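Local coordinates for protein Cdhr2 (Mus musculus, PDB 5CYX) that probably forms calcium-dependent adhesive complexes with CDHR5 on adjacent microvilli and so controls their packing at the apical surface of epithelial cells, at residues 173-178 against 212-217; 112-117 against 208-213; 118-123 against 166-171; 218-223 against 302-307. All coordinates share one frame; numbering follows the deposited sequence.

Overall arrangement
Interactions 1, 2 and 4 reach the calcium sites between the second and third cadherin repeats; interaction 3 lies within the second repeat and binds no metal. Interactions 1 and 2 both use strand 206-213 and share one calcium ion, interaction 1 bringing Asp214, Glu215 and Asp217, interaction 2 Glu116. Interaction 2 is regular parallel sheet pairing with one buried apolar face, whereas interaction 1 is a partly buried packing of ring and carboxylate at the sheet's end. Interaction 3, with many buried residues, is an apolar turn pinned to a strand of the facing sheet and lying against other copies of the protein. Interaction 4 crosses to the third repeat, where a second calcium ion, rather than backbone pairing, joins its segments.

Interaction 1: 173-178 against 212-217; sequences SYNNKS and VIDEPD. With CA (calcium ion), chain E.
Asp214 OD1 binds a calcium ion at 2.3 Å, while the carboxylate that carries it lies nearly parallel to the Tyr174 ring, offset past its CD1 rim, with Asp214 OD2 3.4 Å from Tyr174 CD1. The two planes are only 8° apart. Asp214 CB sits over the ring face as a CH-pi donor, 3.8 Å from the centroid of the Tyr174 ring and displaced toward its rim. OD2 also takes a hydrogen bond from the backbone N of Gly252; the metal and the amide thus hold one oxygen each and probably fix the rotation of the carboxylate, with the ring packed alongside. Tyr174 presents its face in this way because CG stands anti to the backbone N (chi1 175°), and the same pose turns a ring edge to the main chain: Tyr174 CD2 lies 3.2 Å from Val212 O, near the ring plane. Further along, Val212 CG2 rests 3.7 Å from Ser178 O. Within 173-178, Ser173 OG accepts from Asn176 N at 2.9 Å, an ST motif that curls the loop.

The chain after Asp214 wraps the metal, adding Glu215 O at 2.3 Å and Asp217 OD1 at 2.4 Å. Water 1, Glu116 and Asp250 complete this site between the second and third cadherin repeats. The contact thus fastens the loop between strands 165-168 and 180-189 to the end of strand 206-213, which has strand 109-115 as its parallel neighbour in the sheet.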
loop_
_atom_site.group_PDB
_atom_site.type_symbol
_atom_site.label_atom_id
_atom_site.label_comp_id
_atom_site.label_asym_id
_atom_site.label_seq_id
_atom_site.Cartn_x
_atom_site.Cartn_y
_atom_site.Cartn_z
ATOM N N SER A 173 19.411 -3.385 -5.070
ATOM C CA SER A 173 20.838 -3.772 -4.942
ATOM C C SER A 173 21.739 -2.782 -5.661
ATOM O O SER A 173 21.708 -2.715 -6.895
ATOM C CB SER A 173 21.113 -5.179 -5.516
ATOM O OG SER A 173 22.509 -5.483 -5.356
ATOM N N TYR A 174 22.519 -2.017 -4.887
ATOM C CA TYR A 174 23.497 -1.102 -5.445
ATOM C C TYR A 174 24.411 -1.788 -6.473
ATOM O O TYR A 174 24.651 -1.251 -7.509
ATOM C CB TYR A 174 24.327 -0.434 -4.320
ATOM C CG TYR A 174 25.470 0.468 -4.800
ATOM C CD1 TYR A 174 26.666 -0.061 -5.253
ATOM C CD2 TYR A 174 25.358 1.864 -4.774
ATOM C CE1 TYR A 174 27.715 0.790 -5.696
ATOM C CE2 TYR A 174 26.383 2.703 -5.235
ATOM C CZ TYR A 174 27.560 2.162 -5.672
ATOM O OH TYR A 174 28.607 2.992 -6.101
ATOM N N ASN A 175 24.939 -2.947 -6.135
ATOM C CA ASN A 175 25.899 -3.693 -6.945
ATOM C C ASN A 175 25.323 -4.636 -8.015
ATOM O O ASN A 175 25.943 -4.867 -9.018
ATOM C CB ASN A 175 26.759 -4.524 -5.997
ATOM C CG ASN A 175 27.578 -3.647 -5.080
ATOM O OD1 ASN A 175 27.215 -3.381 -3.899
ATOM N ND2 ASN A 175 28.608 -3.111 -5.639
ATOM N N ASN A 176 24.155 -5.201 -7.776
ATOM C CA ASN A 176 23.571 -6.136 -8.737
ATOM C C ASN A 176 22.371 -5.663 -9.537
ATOM O O ASN A 176 21.975 -6.358 -10.479
ATOM C CB ASN A 176 23.246 -7.432 -8.017
ATOM C CG ASN A 176 24.474 -8.020 -7.353
ATOM O OD1 ASN A 176 24.511 -8.240 -6.126
ATOM N ND2 ASN A 176 25.513 -8.236 -8.158
ATOM N N LYS A 177 21.798 -4.507 -9.191
ATOM C CA LYS A 177 20.684 -3.944 -9.949
ATOM C C LYS A 177 21.084 -2.588 -10.503
ATOM O O LYS A 177 21.345 -2.462 -11.707
ATOM C CB LYS A 177 19.390 -3.890 -9.093
ATOM C CG LYS A 177 18.793 -5.271 -8.869
ATOM C CD LYS A 177 17.612 -5.248 -7.887
ATOM C CE LYS A 177 16.846 -6.583 -7.919
ATOM N NZ LYS A 177 15.494 -6.507 -7.281
ATOM N N SER A 178 21.156 -1.585 -9.640
ATOM C CA SER A 178 21.482 -0.244 -10.060
ATOM C C SER A 178 21.707 0.618 -8.823
ATOM O O SER A 178 20.991 0.487 -7.838
ATOM C CB SER A 178 20.354 0.356 -10.902
ATOM O OG SER A 178 20.677 1.676 -11.311
ATOM N N VAL A 212 20.665 4.951 -4.591
ATOM C CA VAL A 212 20.723 3.808 -3.715
ATOM C C VAL A 212 22.061 3.778 -3.043
ATOM O O VAL A 212 23.096 3.865 -3.727
ATOM C CB VAL A 212 20.555 2.506 -4.508
ATOM C CG1 VAL A 212 20.458 1.317 -3.541
ATOM C CG2 VAL A 212 19.315 2.610 -5.386
ATOM N N ILE A 213 22.038 3.647 -1.725
ATOM C CA ILE A 213 23.217 3.633 -0.874
ATOM C C ILE A 213 23.642 2.201 -0.645
ATOM O O ILE A 213 22.842 1.323 -0.232
ATOM C CB ILE A 213 22.895 4.292 0.488
ATOM C CG1 ILE A 213 22.622 5.786 0.303
ATOM C CG2 ILE A 213 23.988 4.049 1.535
ATOM C CD1 ILE A 213 21.985 6.418 1.547
ATOM N N ASP A 214 24.907 1.946 -0.915
ATOM C CA ASP A 214 25.475 0.622 -0.782
ATOM C C ASP A 214 25.699 0.349 0.707
ATOM O O ASP A 214 26.285 1.190 1.444
ATOM C CB ASP A 214 26.780 0.498 -1.566
ATOM C CG ASP A 214 27.193 -0.942 -1.807
ATOM O OD1 ASP A 214 26.447 -1.933 -1.404
ATOM O OD2 ASP A 214 28.260 -1.074 -2.428
ATOM N N GLU A 215 25.196 -0.809 1.149
ATOM C CA GLU A 215 25.376 -1.238 2.536
ATOM C C GLU A 215 26.217 -2.510 2.588
ATOM O O GLU A 215 26.261 -3.230 1.627
ATOM C CB GLU A 215 24.034 -1.459 3.200
ATOM C CG GLU A 215 23.234 -0.181 3.424
ATOM C CD GLU A 215 21.907 -0.514 4.118
ATOM O OE1 GLU A 215 20.923 -0.950 3.469
ATOM O OE2 GLU A 215 21.860 -0.370 5.340
ATOM N N PRO A 216 26.934 -2.744 3.696
ATOM C CA PRO A 216 27.888 -3.838 3.693
ATOM C C PRO A 216 27.201 -5.192 3.918
ATOM O O PRO A 216 26.975 -5.584 5.058
ATOM C CB PRO A 216 28.838 -3.480 4.821
ATOM C CG PRO A 216 28.035 -2.631 5.755
ATOM C CD PRO A 216 27.062 -1.885 4.894
ATOM N N ASP A 217 26.843 -5.856 2.820
ATOM C CA ASP A 217 26.206 -7.169 2.899
ATOM C C ASP A 217 26.661 -8.151 1.835
ATOM O O ASP A 217 25.972 -9.119 1.591
ATOM C CB ASP A 217 24.685 -6.997 2.788
ATOM C CG ASP A 217 24.242 -6.406 1.446
ATOM O OD1 ASP A 217 25.059 -5.925 0.603
ATOM O OD2 ASP A 217 23.023 -6.421 1.246
HETATM CA CA CA E . 25.878 -3.999 -0.491
HETATM O O HOH W 1 24.999 -4.547 -2.629
#

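Interaction 2: 112-117 against 208-213; sequences TSINET and VSISVI. With CA (calcium ion), chain E.
Parallel beta pairing joins 112-117 to 208-213 at the edge of the four-stranded sheet of the second cadherin repeat, the pairing of strands A' and G in the cadherin fold. The ladder starts with Thr112 N to Ser209 O, continues through Ser211 N to Thr112 O and Ile114 N to Ser211 O (2.9 Å, N-H...O angle 167°), and goes on with Ile213 N to Ile114 O. A longer rung follows from Glu116 N to Ile213 O at 3.1 Å. Water 2 also donates to Thr112 O and meets Ser211 OG at 2.7 Å.

On the buried face Ile114 CG1 stands between its backbone N and carbonyl carbon (chi1 63°) and, extended from there, points CD1 at Ile210 CG2, 3.6 Å away. On the other face Ile213 CD1 lies between Ser113 CB, at 3.9 Å, and Asn115 ND2. Past the strand, Glu116 CB rests on Val212 CG1 at 3.6 Å, and the Glu116 chain, extended beyond CG, carries OE2 to a calcium ion at 2.3 Å. Glu116 OE1 accepts from water 1 and from Tyr174 N.

Strand 180-189 flanks 206-213 on its other side, while Val124 and Phe125 of strand 123-126 pack against the face bearing Ile114 and Ile210.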
loop_
_atom_site.group_PDB
_atom_site.type_symbol
_atom_site.label_atom_id
_atom_site.label_comp_id
_atom_site.label_asym_id
_atom_site.label_seq_id
_atom_site.Cartn_x
_atom_site.Cartn_y
_atom_site.Cartn_z
ATOM N N THR A 112 16.195 11.989 -3.803
ATOM C CA THR A 112 16.296 11.438 -2.480
ATOM C C THR A 112 17.292 10.274 -2.494
ATOM O O THR A 112 17.644 9.741 -3.575
ATOM C CB THR A 112 14.870 10.950 -2.017
ATOM O OG1 THR A 112 14.896 10.616 -0.645
ATOM C CG2 THR A 112 14.442 9.719 -2.783
ATOM N N SER A 113 17.728 9.871 -1.307
ATOM C CA SER A 113 18.577 8.703 -1.150
ATOM C C SER A 113 17.881 7.633 -0.308
ATOM O O SER A 113 17.242 7.963 0.698
ATOM C CB SER A 113 19.876 9.064 -0.454
ATOM O OG SER A 113 20.544 9.988 -1.241
ATOM N N ILE A 114 18.071 6.374 -0.675
ATOM C CA ILE A 114 17.596 5.277 0.158
ATOM C C ILE A 114 18.628 4.177 0.294
ATOM O O ILE A 114 19.421 3.927 -0.633
ATOM C CB ILE A 114 16.284 4.696 -0.364
ATOM C CG1 ILE A 114 16.483 4.080 -1.755
ATOM C CG2 ILE A 114 15.204 5.762 -0.362
ATOM C CD1 ILE A 114 15.205 3.713 -2.445
ATOM N N ASN A 115 18.624 3.547 1.463
ATOM C CA ASN A 115 19.460 2.403 1.732
ATOM C C ASN A 115 18.997 1.245 0.885
ATOM O O ASN A 115 17.785 1.030 0.761
ATOM C CB ASN A 115 19.316 1.949 3.193
ATOM C CG ASN A 115 20.060 2.830 4.165
ATOM O OD1 ASN A 115 19.793 2.785 5.348
ATOM N ND2 ASN A 115 20.928 3.636 3.698
ATOM N N GLU A 116 19.939 0.449 0.401
ATOM C CA GLU A 116 19.550 -0.697 -0.452
ATOM C C GLU A 116 18.774 -1.745 0.368
ATOM O O GLU A 116 18.007 -2.476 -0.242
ATOM C CB GLU A 116 20.728 -1.337 -1.162
ATOM C CG GLU A 116 21.625 -2.239 -0.339
ATOM C CD GLU A 116 22.892 -2.720 -1.062
ATOM O OE1 GLU A 116 22.937 -2.963 -2.326
ATOM O OE2 GLU A 116 23.877 -2.931 -0.304
ATOM N N THR A 117 18.972 -1.824 1.696
ATOM C CA THR A 117 18.171 -2.780 2.552
ATOM C C THR A 117 16.763 -2.292 2.894
ATOM O O THR A 117 16.067 -2.975 3.602
ATOM C CB THR A 117 18.845 -3.153 3.894
ATOM O OG1 THR A 117 19.173 -1.965 4.595
ATOM C CG2 THR A 117 20.096 -3.969 3.683
ATOM N N VAL A 208 11.667 12.123 -10.352
ATOM C CA VAL A 208 12.251 11.747 -9.073
ATOM C C VAL A 208 13.499 10.921 -9.274
ATOM O O VAL A 208 13.435 9.775 -9.800
ATOM C CB VAL A 208 11.255 10.962 -8.190
ATOM C CG1 VAL A 208 11.838 10.759 -6.786
ATOM C CG2 VAL A 208 9.958 11.730 -8.111
ATOM N N SER A 209 14.606 11.512 -8.861
ATOM C CA SER A 209 15.914 10.895 -8.878
ATOM C C SER A 209 16.195 10.193 -7.568
ATOM O O SER A 209 16.218 10.837 -6.509
ATOM C CB SER A 209 16.977 11.965 -9.096
ATOM O OG SER A 209 16.709 12.604 -10.330
ATOM N N ILE A 210 16.406 8.873 -7.640
ATOM C CA ILE A 210 16.688 8.052 -6.462
ATOM C C ILE A 210 18.118 7.544 -6.423
ATOM O O ILE A 210 18.491 6.814 -7.318
ATOM C CB ILE A 210 15.702 6.874 -6.390
ATOM C CG1 ILE A 210 14.263 7.408 -6.428
ATOM C CG2 ILE A 210 15.928 6.050 -5.127
ATOM C CD1 ILE A 210 13.241 6.354 -6.620
ATOM N N SER A 211 18.925 7.928 -5.416
ATOM C CA SER A 211 20.237 7.292 -5.195
ATOM C C SER A 211 20.104 6.098 -4.220
ATOM O O SER A 211 19.515 6.222 -3.181
ATOM C CB SER A 211 21.281 8.273 -4.673
ATOM O OG SER A 211 21.246 9.428 -5.469
ATOM N N VAL A 212 20.665 4.951 -4.591
ATOM C CA VAL A 212 20.723 3.808 -3.715
ATOM C C VAL A 212 22.061 3.778 -3.043
ATOM O O VAL A 212 23.096 3.865 -3.727
ATOM C CB VAL A 212 20.555 2.506 -4.508
ATOM C CG1 VAL A 212 20.458 1.317 -3.541
ATOM C CG2 VAL A 212 19.315 2.610 -5.386
ATOM N N ILE A 213 22.038 3.647 -1.725
ATOM C CA ILE A 213 23.217 3.633 -0.874
ATOM C C ILE A 213 23.642 2.201 -0.645
ATOM O O ILE A 213 22.842 1.323 -0.232
ATOM C CB ILE A 213 22.895 4.292 0.488
ATOM C CG1 ILE A 213 22.622 5.786 0.303
ATOM C CG2 ILE A 213 23.988 4.049 1.535
ATOM C CD1 ILE A 213 21.985 6.418 1.547
HETATM CA CA CA E . 25.878 -3.999 -0.491
HETATM O O HOH W 2 19.221 11.169 -5.734
HETATM O O HOH W 1 24.999 -4.547 -2.629
#

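Interaction 3: 118-123 against 166-171; sequences LPVGSV and IVLNDT
Val120 and Gly121 sit at the corner of a type II beta turn, Pro119 to Ser122, that leads into strand 123-126 of the second cadherin repeat and lies antiparallel to strand 165-168. Two nearly straight backbone bonds pin it there: Gly121 N to Leu168 O and Leu168 N to Ser122 O, each 2.8 Å. Beyond them, Val123 and Val167 form a non-hydrogen-bonded pair whose side chains cross at about a right angle, CG2 to CG2 4.1 Å apart. The positive phi of Gly121 (91°) suits glycine.

With CG1 opposite the backbone N (chi1 173°), Val120 spreads its two methyls over the far chain: CG1 lies 3.6 Å from Leu168 O, and CG2 lies 3.6 Å from Asp170 C and near the methyl of Thr171. Cut back to an alanine here, the side chain would probably leave a gap over the carbonyls of Leu168 and Asp170 and weaken the grip of the turn on the chain after the strand. Leu168 in its turn, with CG anti to the backbone N (chi1 -172°), points its side chain toward the turn, and its CD2 branch lies 3.2 Å from Leu118 O and close to Pro119 O.

The turn also faces other copies of the protein, for Val123 N and Gly121 O bond to Asn169 and Arg159 of a second subunit. Inside the turn, Ser122 OG donates to Pro119 O at 2.6 Å, approaching from the same face of that carbonyl as Ser122 N.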
loop_
_atom_site.group_PDB
_atom_site.type_symbol
_atom_site.label_atom_id
_atom_site.label_comp_id
_atom_site.label_asym_id
_atom_site.label_seq_id
_atom_site.Cartn_x
_atom_site.Cartn_y
_atom_site.Cartn_z
ATOM N N LEU A 118 16.355 -1.104 2.432
ATOM C CA LEU A 118 14.988 -0.628 2.630
ATOM C C LEU A 118 13.952 -1.769 2.407
ATOM O O LEU A 118 13.931 -2.401 1.328
ATOM C CB LEU A 118 14.680 0.538 1.707
ATOM C CG LEU A 118 13.387 1.291 1.976
ATOM C CD1 LEU A 118 13.386 1.978 3.354
ATOM C CD2 LEU A 118 13.150 2.290 0.850
ATOM N N PRO A 119 13.106 -2.034 3.414
ATOM C CA PRO A 119 12.170 -3.152 3.206
ATOM C C PRO A 119 11.047 -2.882 2.189
ATOM O O PRO A 119 10.593 -1.744 1.988
ATOM C CB PRO A 119 11.568 -3.409 4.582
ATOM C CG PRO A 119 12.389 -2.625 5.560
ATOM C CD PRO A 119 13.127 -1.574 4.828
ATOM N N VAL A 120 10.613 -3.956 1.534
ATOM C CA VAL A 120 9.522 -3.865 0.636
ATOM C C VAL A 120 8.267 -3.460 1.430
ATOM O O VAL A 120 8.008 -4.019 2.455
ATOM C CB VAL A 120 9.313 -5.231 -0.100
ATOM C CG1 VAL A 120 8.066 -5.172 -0.921
ATOM C CG2 VAL A 120 10.484 -5.502 -1.033
ATOM N N GLY A 121 7.471 -2.577 0.840
ATOM C CA GLY A 121 6.348 -1.911 1.390
ATOM C C GLY A 121 6.707 -0.571 2.045
ATOM O O GLY A 121 5.814 0.148 2.519
ATOM N N SER A 122 7.989 -0.240 2.101
ATOM C CA SER A 122 8.392 1.100 2.583
ATOM C C SER A 122 8.061 2.181 1.588
ATOM O O SER A 122 8.303 2.018 0.365
ATOM C CB SER A 122 9.879 1.174 2.841
ATOM O OG SER A 122 10.390 0.219 3.737
ATOM N N VAL A 123 7.652 3.336 2.101
ATOM C CA VAL A 123 7.600 4.563 1.311
ATOM C C VAL A 123 9.011 5.103 1.001
ATOM O O VAL A 123 9.810 5.370 1.889
ATOM C CB VAL A 123 6.741 5.686 1.936
ATOM C CG1 VAL A 123 6.918 7.007 1.191
ATOM C CG2 VAL A 123 5.268 5.307 1.883
ATOM N N ILE A 166 5.292 6.945 -3.232
ATOM C CA ILE A 166 5.970 5.944 -4.031
ATOM C C ILE A 166 6.449 4.901 -3.021
ATOM O O ILE A 166 7.146 5.239 -2.034
ATOM C CB ILE A 166 7.187 6.581 -4.776
ATOM C CG1 ILE A 166 6.682 7.677 -5.701
ATOM C CG2 ILE A 166 8.015 5.553 -5.557
ATOM C CD1 ILE A 166 7.819 8.457 -6.367
ATOM N N VAL A 167 6.009 3.666 -3.233
ATOM C CA VAL A 167 6.326 2.545 -2.361
ATOM C C VAL A 167 7.265 1.593 -3.056
ATOM O O VAL A 167 7.013 1.224 -4.220
ATOM C CB VAL A 167 5.054 1.774 -1.952
ATOM C CG1 VAL A 167 5.445 0.540 -1.191
ATOM C CG2 VAL A 167 4.190 2.680 -1.076
ATOM N N LEU A 168 8.248 1.105 -2.318
ATOM C CA LEU A 168 9.112 0.065 -2.782
ATOM C C LEU A 168 8.399 -1.278 -2.849
ATOM O O LEU A 168 7.831 -1.716 -1.813
ATOM C CB LEU A 168 10.262 -0.067 -1.855
ATOM C CG LEU A 168 11.343 -1.007 -2.337
ATOM C CD1 LEU A 168 12.153 -0.420 -3.508
ATOM C CD2 LEU A 168 12.216 -1.388 -1.165
ATOM N N ASN A 169 8.448 -1.894 -4.037
ATOM C CA ASN A 169 7.765 -3.143 -4.354
ATOM C C ASN A 169 8.638 -4.371 -4.564
ATOM O O ASN A 169 8.125 -5.447 -4.663
ATOM C CB ASN A 169 6.883 -2.902 -5.591
ATOM C CG ASN A 169 5.992 -4.038 -5.892
ATOM O OD1 ASN A 169 5.023 -4.359 -5.119
ATOM N ND2 ASN A 169 6.284 -4.715 -7.027
ATOM N N ASP A 170 9.949 -4.209 -4.677
ATOM C CA ASP A 170 10.895 -5.304 -4.793
ATOM C C ASP A 170 12.201 -4.805 -4.168
ATOM O O ASP A 170 12.267 -3.651 -3.787
ATOM C CB ASP A 170 11.087 -5.571 -6.298
ATOM C CG ASP A 170 11.632 -6.957 -6.625
ATOM O OD1 ASP A 170 12.117 -7.697 -5.760
ATOM O OD2 ASP A 170 11.617 -7.302 -7.820
ATOM N N THR A 171 13.203 -5.675 -4.047
ATOM C CA THR A 171 14.376 -5.424 -3.221
ATOM C C THR A 171 15.398 -4.703 -4.076
ATOM O O THR A 171 15.487 -4.922 -5.302
ATOM C CB THR A 171 15.062 -6.731 -2.804
ATOM O OG1 THR A 171 15.227 -7.500 -3.999
ATOM C CG2 THR A 171 14.220 -7.564 -1.829
#

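Interaction 4: 218-223 against 302-307; sequences LDPRFI and ATEKNL. With CA (calcium ion), chain F.
Strands 220-222 and 302-304 run roughly antiparallel, their N-to-C directions 151° apart, but their axes stay 7.8 Å from each other: they belong to the two facing sheets of the third cadherin repeat, a beta sandwich. Side chains and a calcium ion therefore join them. The metal sits at the mouth of the sandwich, where Leu218 O, from the linker between repeats, binds it at 2.3 Å. From strand 295-304, Glu304 clasps it with both carboxylate oxygens, OE1 at 2.4 Å and OE2 at 2.5 Å. Its extended chain, with CG anti to the carbonyl carbon (chi1 -68°), carries the group there. Asp248, Asp250 and waters 3 and 4 complete the site.

The Pro220 ring crosses the Glu304 side chain at a slant, its CD 3.2 Å from Glu304 OE2, while CG lies 4.0 Å from Ala302 O. A glycine here would lose the ring that flanks Glu304 and is likely to let both the carboxylate and the linker backbone shift more freely. Deeper in the sandwich, Phe222 and Ala302 both touch Ala246 of strand 240-248. The pair itself meets obliquely, Phe222 CZ lying 3.8 Å from Ala302 CB.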
loop_
_atom_site.group_PDB
_atom_site.type_symbol
_atom_site.label_atom_id
_atom_site.label_comp_id
_atom_site.label_asym_id
_atom_site.label_seq_id
_atom_site.Cartn_x
_atom_site.Cartn_y
_atom_site.Cartn_z
ATOM N N LEU A 218 27.807 -7.901 1.216
ATOM C CA LEU A 218 28.402 -8.833 0.301
ATOM C C LEU A 218 29.797 -9.111 0.813
ATOM O O LEU A 218 30.551 -8.181 1.221
ATOM C CB LEU A 218 28.423 -8.237 -1.102
ATOM C CG LEU A 218 27.059 -8.003 -1.749
ATOM C CD1 LEU A 218 27.231 -7.223 -3.033
ATOM C CD2 LEU A 218 26.392 -9.346 -2.056
ATOM N N ASP A 219 30.162 -10.388 0.793
ATOM C CA ASP A 219 31.471 -10.811 1.271
ATOM C C ASP A 219 32.576 -10.390 0.284
ATOM O O ASP A 219 32.287 -10.111 -0.877
ATOM C CB ASP A 219 31.500 -12.341 1.508
ATOM C CG ASP A 219 30.735 -12.771 2.782
ATOM O OD1 ASP A 219 30.432 -11.922 3.658
ATOM O OD2 ASP A 219 30.442 -13.977 2.902
ATOM N N PRO A 220 33.836 -10.333 0.751
ATOM C CA PRO A 220 34.981 -10.096 -0.139
ATOM C C PRO A 220 35.304 -11.265 -1.059
ATOM O O PRO A 220 35.029 -12.403 -0.704
ATOM C CB PRO A 220 36.133 -9.906 0.834
ATOM C CG PRO A 220 35.745 -10.738 1.998
ATOM C CD PRO A 220 34.265 -10.541 2.145
ATOM N N ARG A 221 35.909 -10.982 -2.213
ATOM C CA ARG A 221 36.305 -12.016 -3.193
ATOM C C ARG A 221 37.759 -11.905 -3.619
ATOM O O ARG A 221 38.226 -10.836 -4.018
ATOM C CB ARG A 221 35.465 -11.895 -4.450
ATOM C CG ARG A 221 34.071 -12.434 -4.294
ATOM C CD ARG A 221 33.220 -12.018 -5.482
ATOM N NE ARG A 221 32.290 -13.078 -5.877
ATOM C CZ ARG A 221 32.615 -14.211 -6.518
ATOM N NH1 ARG A 221 31.659 -15.090 -6.799
ATOM N NH2 ARG A 221 33.876 -14.488 -6.865
ATOM N N PHE A 222 38.459 -13.025 -3.586
ATOM C CA PHE A 222 39.822 -13.070 -4.088
ATOM C C PHE A 222 39.875 -12.741 -5.579
ATOM O O PHE A 222 38.951 -13.027 -6.320
ATOM C CB PHE A 222 40.442 -14.435 -3.820
ATOM C CG PHE A 222 40.786 -14.643 -2.383
ATOM C CD1 PHE A 222 42.003 -14.194 -1.878
ATOM C CD2 PHE A 222 39.884 -15.258 -1.521
ATOM C CE1 PHE A 222 42.316 -14.372 -0.551
ATOM C CE2 PHE A 222 40.191 -15.416 -0.175
ATOM C CZ PHE A 222 41.408 -14.982 0.304
ATOM N N ILE A 223 40.966 -12.115 -5.990
ATOM C CA ILE A 223 41.170 -11.697 -7.374
ATOM C C ILE A 223 41.347 -12.892 -8.324
ATOM O O ILE A 223 40.882 -12.844 -9.452
ATOM C CB ILE A 223 42.394 -10.723 -7.444
ATOM C CG1 ILE A 223 42.066 -9.415 -6.715
ATOM C CG2 ILE A 223 42.824 -10.429 -8.877
ATOM C CD1 ILE A 223 40.733 -8.791 -7.089
ATOM N N ALA A 302 40.376 -13.990 4.199
ATOM C CA ALA A 302 40.304 -12.549 4.072
ATOM C C ALA A 302 39.066 -12.107 4.816
ATOM O O ALA A 302 38.015 -12.680 4.644
ATOM C CB ALA A 302 40.203 -12.155 2.604
ATOM N N THR A 303 39.196 -11.062 5.617
ATOM C CA THR A 303 38.121 -10.557 6.464
ATOM C C THR A 303 38.080 -9.033 6.308
ATOM O O THR A 303 39.110 -8.358 6.434
ATOM C CB THR A 303 38.388 -10.901 7.948
ATOM O OG1 THR A 303 38.679 -12.295 8.084
ATOM C CG2 THR A 303 37.215 -10.563 8.809
ATOM N N GLU A 304 36.893 -8.500 6.034
ATOM C CA GLU A 304 36.685 -7.069 5.979
ATOM C C GLU A 304 36.901 -6.496 7.363
ATOM O O GLU A 304 36.740 -7.181 8.361
ATOM C CB GLU A 304 35.305 -6.727 5.431
ATOM C CG GLU A 304 35.184 -7.101 3.959
ATOM C CD GLU A 304 33.815 -6.875 3.345
ATOM O OE1 GLU A 304 32.997 -6.125 3.883
ATOM O OE2 GLU A 304 33.564 -7.389 2.251
ATOM N N LYS A 305 37.284 -5.238 7.427
ATOM C CA LYS A 305 37.615 -4.644 8.712
ATOM C C LYS A 305 36.381 -4.322 9.518
ATOM O O LYS A 305 36.401 -4.436 10.724
ATOM C CB LYS A 305 38.499 -3.419 8.532
ATOM C CG LYS A 305 39.940 -3.805 8.197
ATOM C CD LYS A 305 40.949 -2.675 8.419
ATOM C CE LYS A 305 41.278 -2.455 9.882
ATOM N NZ LYS A 305 42.182 -1.276 10.034
ATOM N N ASN A 306 35.306 -3.934 8.851
ATOM C CA ASN A 306 34.048 -3.648 9.511
ATOM C C ASN A 306 33.079 -4.813 9.380
ATOM O O ASN A 306 33.140 -5.591 8.418
ATOM C CB ASN A 306 33.433 -2.377 8.929
ATOM C CG ASN A 306 34.340 -1.174 9.133
ATOM O OD1 ASN A 306 35.134 -0.811 8.264
ATOM N ND2 ASN A 306 34.293 -0.617 10.320
ATOM N N LEU A 307 32.186 -4.908 10.366
ATOM C CA LEU A 307 31.182 -5.962 10.402
ATOM C C LEU A 307 30.129 -5.637 9.379
ATOM O O LEU A 307 29.901 -4.482 9.063
ATOM C CB LEU A 307 30.547 -6.083 11.804
ATOM C CG LEU A 307 31.508 -6.404 12.969
ATOM C CD1 LEU A 307 30.737 -6.437 14.281
ATOM C CD2 LEU A 307 32.272 -7.702 12.766
HETATM CA CA CA F . 31.403 -6.215 2.093
HETATM O O HOH W 3 29.981 -6.894 4.092
HETATM O O HOH W 4 31.500 -3.823 2.803
#